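Local coordinates for amidohydrolase 3 domain-containing protein (Pyrococcus horikoshii, PDB 3IGH), which probably hydrolyses carbon-nitrogen bonds other than peptide bonds, as a metal-dependent enzyme of the amidohydrolase family whose substrate is not known, at residues V235-L240 and A259-F264; L309-H314 and T331-R336. All blocks are in the same frame, centred on the assembly; numbering follows the deposited sequence.

Overall arrangement
From the N terminus, interaction 1 comes first: V235-L240, where strand 230-235 passes into helix 237-246, meets strand 256-264 after an intervening 18 residues. Interaction 2 follows in series, neither nested in the first nor crossing it: strand 310-315 runs out, helix 318-331 returns, and T331-R336 comes back beside L309-H314. The two contacts lie about 11 Å apart between centres and meet where strands 256-264 and 310-315 pair in parallel, with probable hydrogen bonds joining L263 to A312 and H314. Together they tie consecutive strands of the TIM barrel common to this family, and from adjacent strands K262 and H314 hold one sulfate ion.

Interaction 1. Residues V235-L240 and A259-F264; sequences VTPEVL and AGVKLF. With SO4 (sulfate ion), chain B.
V261 points one methyl, CG2, into the corner where strand 230-235 gives way to helix 237-246, and three neighbours close on it. L240 arrives from the first helical turn, the two side chains crossing obliquely with L240 CD2 3.9 Å from V261 CG2. P237 backs the methyl with its ring nitrogen, and the carbonyl oxygen of V235 lies closer still. V261 CG2 reaches this corner because it stands anti to the backbone N, while CG1 takes the position 65° from that nitrogen. V235 CG2, on the same face of the sheet, only grazes V261 CG2 but rests close to the G260 carbonyl oxygen. Two residues beyond V235 and V261, P237 and L263 meet at a slant, P237 CG 3.8 Å from L263 CD2.

The backbone fixes this register as a parallel bridge. V235 N donates to G260 O at 2.9 Å, and K262 N donates to V235 O at 2.9 Å, so V235 is held through both its polar atoms by the residues flanking V261. T236 then caps the helix, its OG1 accepting from V239 N at 3.2 Å.

K262 leaves in the other direction. The bend at chi2 brings CE over the rim of the F264 ring, and that at chi4 then turns NZ to sulfate O4, a 2.8 Å hydrogen bond. The F264 ring meets the same ion edge-on, CE1 3.3 Å from sulfate O3.

Alternate residues thus serve two environments: V261 and L263 pack apolar groups against A304 and I300 of helix 294-305, whereas K262 faces the barrel interior. There H67, H314 and H339 also hold the sulfate, which probably came from the crystallisation liquor; a cluster of anion-binding donors at these strand ends is consistent with the active-site location of amidohydrolases.

Interaction 2. Residues L309-H314 and T331-R336; sequences LDVAIH and TGFPGR. With SO4 (sulfate ion), chain B.
A312 and R336 form a parallel bridge, with R336 N donating almost straight to V311 O (3.1 Å, 177°) and I313 N to R336 O (3.0 Å).

Apolar contacts flank it. R336 CG lies 3.6 Å from A312 CB, and V311 CB rests near F333 CE2.

The polar contacts centre on D310. With CG anti to the backbone N (chi1 -162°), its carboxylate stands nearly perpendicular to the F333 ring, OD1 meeting the ring edge in plane, 3.2 Å from CZ. OD1 also takes a weak bond from V311 N and a salt bridge from R357, while Y234 OH bonds OD2. R336 meets D310 OD2 with its aliphatic CG and CD, while its guanidinium turns to E338 and the S66 carbonyl.

At the strand end H314 ND1 donates to sulfate O4 (2.8 Å, 172°), and NE2 bonds G267 O. With a leucine in place of H314, both ring-nitrogen bonds go, and the sulfate would probably be held less firmly and the G267 carbonyl lose its mate.

Helix 318-331, closed at G332 by a Schellman motif, completes a beta-alpha-beta crossover between strands 310-315 and 336-337; V311 and I313 pack on its F328, and V311 also touches helix 294-305.

Interaction 1. Residues V235-L240 and A259-F264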
loop_
_atom_site.group_PDB
_atom_site.type_symbol
_atom_site.label_atom_id
_atom_site.label_comp_id
_atom_site.label_asym_id
_atom_site.label_seq_id
_atom_site.Cartn_x
_atom_site.Cartn_y
_atom_site.Cartn_z
ATOM N N VAL A 235 0.439 -14.022 1.690
ATOM C CA VAL A 235 1.326 -14.440 0.621
ATOM C C VAL A 235 2.057 -15.761 0.909
ATOM O O VAL A 235 2.143 -16.217 2.048
ATOM C CB VAL A 235 2.349 -13.319 0.289
ATOM C CG1 VAL A 235 1.634 -11.981 0.006
ATOM C CG2 VAL A 235 3.363 -13.135 1.421
ATOM N N THR A 236 2.580 -16.380 -0.144
ATOM C CA THR A 236 3.427 -17.560 -0.007
ATOM C C THR A 236 4.784 -17.104 0.545
ATOM O O THR A 236 5.129 -15.918 0.414
ATOM C CB THR A 236 3.663 -18.239 -1.381
ATOM O OG1 THR A 236 4.337 -17.318 -2.241
ATOM C CG2 THR A 236 2.336 -18.663 -2.029
ATOM N N PRO A 237 5.550 -18.023 1.181
ATOM C CA PRO A 237 6.934 -17.704 1.581
ATOM C C PRO A 237 7.824 -17.151 0.463
ATOM O O PRO A 237 8.678 -16.306 0.730
ATOM C CB PRO A 237 7.480 -19.056 2.050
ATOM C CG PRO A 237 6.278 -19.769 2.580
ATOM C CD PRO A 237 5.164 -19.381 1.616
ATOM N N GLU A 238 7.626 -17.624 -0.766
ATOM C CA GLU A 238 8.399 -17.161 -1.904
ATOM C C GLU A 238 8.091 -15.691 -2.192
ATOM O O GLU A 238 9.002 -14.899 -2.457
ATOM C CB GLU A 238 8.123 -18.033 -3.139
ATOM C CG GLU A 238 8.637 -19.485 -3.035
ATOM C CD GLU A 238 7.814 -20.415 -2.108
ATOM O OE1 GLU A 238 8.372 -21.458 -1.699
ATOM O OE2 GLU A 238 6.633 -20.123 -1.780
ATOM N N VAL A 239 6.817 -15.317 -2.114
ATOM C CA VAL A 239 6.445 -13.909 -2.263
ATOM C C VAL A 239 6.941 -13.055 -1.097
ATOM O O VAL A 239 7.381 -11.922 -1.309
ATOM C CB VAL A 239 4.924 -13.727 -2.494
ATOM C CG1 VAL A 239 4.537 -12.249 -2.488
ATOM C CG2 VAL A 239 4.554 -14.330 -3.822
ATOM N N LEU A 240 6.907 -13.607 0.114
ATOM C CA LEU A 240 7.403 -12.893 1.288
ATOM C C LEU A 240 8.867 -12.456 1.094
ATOM O O LEU A 240 9.228 -11.322 1.434
ATOM C CB LEU A 240 7.243 -13.741 2.559
ATOM C CG LEU A 240 7.908 -13.223 3.842
ATOM C CD1 LEU A 240 7.330 -11.856 4.232
ATOM C CD2 LEU A 240 7.757 -14.224 4.997
ATOM N N ALA A 259 -1.337 -8.428 4.098
ATOM C CA ALA A 259 -1.716 -8.779 5.472
ATOM C C ALA A 259 -0.737 -9.722 6.187
ATOM O O ALA A 259 -0.489 -9.573 7.380
ATOM C CB ALA A 259 -3.140 -9.386 5.497
ATOM N N GLY A 260 -0.215 -10.713 5.480
ATOM C CA GLY A 260 0.565 -11.749 6.153
ATOM C C GLY A 260 1.200 -12.769 5.235
ATOM O O GLY A 260 1.242 -12.581 4.024
ATOM N N VAL A 261 1.706 -13.839 5.840
ATOM C CA VAL A 261 2.259 -14.986 5.117
ATOM C C VAL A 261 1.468 -16.231 5.533
ATOM O O VAL A 261 0.976 -16.316 6.667
ATOM C CB VAL A 261 3.792 -15.176 5.418
ATOM C CG1 VAL A 261 4.035 -15.542 6.883
ATOM C CG2 VAL A 261 4.429 -16.227 4.495
ATOM N N LYS A 262 1.363 -17.193 4.622
ATOM C CA LYS A 262 0.689 -18.448 4.902
ATOM C C LYS A 262 1.689 -19.613 4.914
ATOM O O LYS A 262 2.445 -19.800 3.964
ATOM C CB LYS A 262 -0.441 -18.683 3.885
ATOM C CG LYS A 262 -1.105 -20.065 3.932
ATOM C CD LYS A 262 -1.752 -20.366 5.275
ATOM C CE LYS A 262 -2.333 -21.776 5.292
ATOM N NZ LYS A 262 -3.440 -21.962 4.322
ATOM N N LEU A 263 1.678 -20.367 6.009
ATOM C CA LEU A 263 2.549 -21.535 6.204
ATOM C C LEU A 263 1.744 -22.816 6.436
ATOM O O LEU A 263 0.570 -22.765 6.815
ATOM C CB LEU A 263 3.459 -21.321 7.424
ATOM C CG LEU A 263 4.303 -20.039 7.419
ATOM C CD1 LEU A 263 4.999 -19.865 8.747
ATOM C CD2 LEU A 263 5.283 -20.099 6.283
ATOM N N PHE A 264 2.413 -23.955 6.267
ATOM C CA PHE A 264 1.800 -25.283 6.407
ATOM C C PHE A 264 2.613 -26.134 7.373
ATOM O O PHE A 264 3.838 -26.148 7.308
ATOM C CB PHE A 264 1.780 -25.996 5.052
ATOM C CG PHE A 264 0.902 -25.338 4.032
ATOM C CD1 PHE A 264 -0.425 -25.745 3.875
ATOM C CD2 PHE A 264 1.394 -24.316 3.222
ATOM C CE1 PHE A 264 -1.248 -25.139 2.929
ATOM C CE2 PHE A 264 0.574 -23.695 2.277
ATOM C CZ PHE A 264 -0.748 -24.112 2.128
HETATM S S SO4 B . -5.341 -24.748 2.955
HETATM O O1 SO4 B . -5.498 -23.539 2.172
HETATM O O2 SO4 B . -6.627 -25.421 3.048
HETATM O O3 SO4 B . -4.410 -25.639 2.277
HETATM O O4 SO4 B . -4.876 -24.395 4.302
#

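Interaction 2. Residues L309-H314 and T331-R336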
loop_
_atom_site.group_PDB
_atom_site.type_symbol
_atom_site.label_atom_id
_atom_site.label_comp_id
_atom_site.label_asym_id
_atom_site.label_seq_id
_atom_site.Cartn_x
_atom_site.Cartn_y
_atom_site.Cartn_z
ATOM N N LEU A 309 4.011 -8.294 9.573
ATOM C CA LEU A 309 3.028 -9.118 8.868
ATOM C C LEU A 309 2.461 -10.206 9.761
ATOM O O LEU A 309 3.157 -10.726 10.648
ATOM C CB LEU A 309 3.653 -9.740 7.613
ATOM C CG LEU A 309 3.901 -8.799 6.434
ATOM C CD1 LEU A 309 4.864 -9.441 5.470
ATOM C CD2 LEU A 309 2.590 -8.420 5.723
ATOM N N ASP A 310 1.195 -10.552 9.522
ATOM C CA ASP A 310 0.554 -11.656 10.237
ATOM C C ASP A 310 1.130 -12.994 9.756
ATOM O O ASP A 310 1.777 -13.080 8.713
ATOM C CB ASP A 310 -0.969 -11.627 10.029
ATOM C CG ASP A 310 -1.733 -12.452 11.065
ATOM O OD1 ASP A 310 -1.149 -12.850 12.095
ATOM O OD2 ASP A 310 -2.940 -12.710 10.850
ATOM N N VAL A 311 0.934 -14.034 10.547
ATOM C CA VAL A 311 1.406 -15.363 10.193
ATOM C C VAL A 311 0.256 -16.355 10.415
ATOM O O VAL A 311 -0.257 -16.494 11.536
ATOM C CB VAL A 311 2.641 -15.760 11.051
ATOM C CG1 VAL A 311 3.139 -17.154 10.657
ATOM C CG2 VAL A 311 3.760 -14.698 10.915
ATOM N N ALA A 312 -0.144 -17.023 9.339
ATOM C CA ALA A 312 -1.191 -18.037 9.389
ATOM C C ALA A 312 -0.583 -19.392 9.123
ATOM O O ALA A 312 0.139 -19.576 8.145
ATOM C CB ALA A 312 -2.300 -17.745 8.361
ATOM N N ILE A 313 -0.874 -20.341 10.006
ATOM C CA ILE A 313 -0.351 -21.689 9.862
ATOM C C ILE A 313 -1.485 -22.714 9.732
ATOM O O ILE A 313 -2.316 -22.853 10.627
ATOM C CB ILE A 313 0.574 -22.085 11.049
ATOM C CG1 ILE A 313 1.673 -21.020 11.262
ATOM C CG2 ILE A 313 1.193 -23.449 10.776
ATOM C CD1 ILE A 313 2.715 -21.366 12.349
ATOM N N HIS A 314 -1.493 -23.423 8.612
ATOM C CA HIS A 314 -2.361 -24.586 8.396
ATOM C C HIS A 314 -1.954 -25.697 9.367
ATOM O O HIS A 314 -0.795 -26.126 9.372
ATOM C CB HIS A 314 -2.179 -25.026 6.937
ATOM C CG HIS A 314 -2.720 -26.388 6.598
ATOM N ND1 HIS A 314 -3.668 -26.578 5.614
ATOM C CD2 HIS A 314 -2.393 -27.627 7.044
ATOM C CE1 HIS A 314 -3.925 -27.868 5.492
ATOM N NE2 HIS A 314 -3.174 -28.527 6.358
ATOM N N THR A 331 8.217 -17.784 19.131
ATOM C CA THR A 331 8.345 -16.462 18.538
ATOM C C THR A 331 7.661 -15.407 19.403
ATOM O O THR A 331 7.853 -14.208 19.198
ATOM C CB THR A 331 7.783 -16.425 17.104
ATOM O OG1 THR A 331 6.421 -16.890 17.104
ATOM C CG2 THR A 331 8.623 -17.294 16.190
ATOM N N GLY A 332 6.874 -15.872 20.373
ATOM C CA GLY A 332 6.059 -15.010 21.216
ATOM C C GLY A 332 4.993 -14.243 20.456
ATOM O O GLY A 332 4.580 -13.176 20.886
ATOM N N PHE A 333 4.551 -14.780 19.320
ATOM C CA PHE A 333 3.554 -14.095 18.507
ATOM C C PHE A 333 2.224 -14.840 18.519
ATOM O O PHE A 333 2.178 -16.002 18.126
ATOM C CB PHE A 333 4.057 -13.892 17.068
ATOM C CG PHE A 333 3.009 -13.343 16.130
ATOM C CD1 PHE A 333 2.495 -12.063 16.316
ATOM C CD2 PHE A 333 2.542 -14.108 15.059
ATOM C CE1 PHE A 333 1.517 -11.549 15.463
ATOM C CE2 PHE A 333 1.578 -13.592 14.180
ATOM C CZ PHE A 333 1.059 -12.315 14.394
ATOM N N PRO A 334 1.140 -14.170 18.960
ATOM C CA PRO A 334 -0.181 -14.790 18.882
ATOM C C PRO A 334 -0.701 -14.773 17.433
ATOM O O PRO A 334 -1.434 -13.866 17.031
ATOM C CB PRO A 334 -1.031 -13.927 19.819
ATOM C CG PRO A 334 -0.373 -12.594 19.811
ATOM C CD PRO A 334 1.088 -12.818 19.551
ATOM N N GLY A 335 -0.298 -15.780 16.662
ATOM C CA GLY A 335 -0.681 -15.880 15.261
ATOM C C GLY A 335 -2.050 -16.495 15.046
ATOM O O GLY A 335 -2.859 -16.603 15.972
ATOM N N ARG A 336 -2.321 -16.884 13.808
ATOM C CA ARG A 336 -3.572 -17.549 13.505
ATOM C C ARG A 336 -3.330 -18.970 13.014
ATOM O O ARG A 336 -2.307 -19.256 12.382
ATOM C CB ARG A 336 -4.459 -16.720 12.545
ATOM C CG ARG A 336 -3.786 -16.210 11.300
ATOM C CD ARG A 336 -4.754 -15.415 10.401
ATOM N NE ARG A 336 -5.763 -16.263 9.765
ATOM C CZ ARG A 336 -6.709 -15.822 8.938
ATOM N NH1 ARG A 336 -6.787 -14.534 8.619
ATOM N NH2 ARG A 336 -7.578 -16.679 8.424
HETATM S S SO4 B . -5.341 -24.748 2.955
HETATM O O1 SO4 B . -5.498 -23.539 2.172
HETATM O O2 SO4 B . -6.627 -25.421 3.048
HETATM O O3 SO4 B . -4.410 -25.639 2.277
HETATM O O4 SO4 B . -4.876 -24.395 4.302
#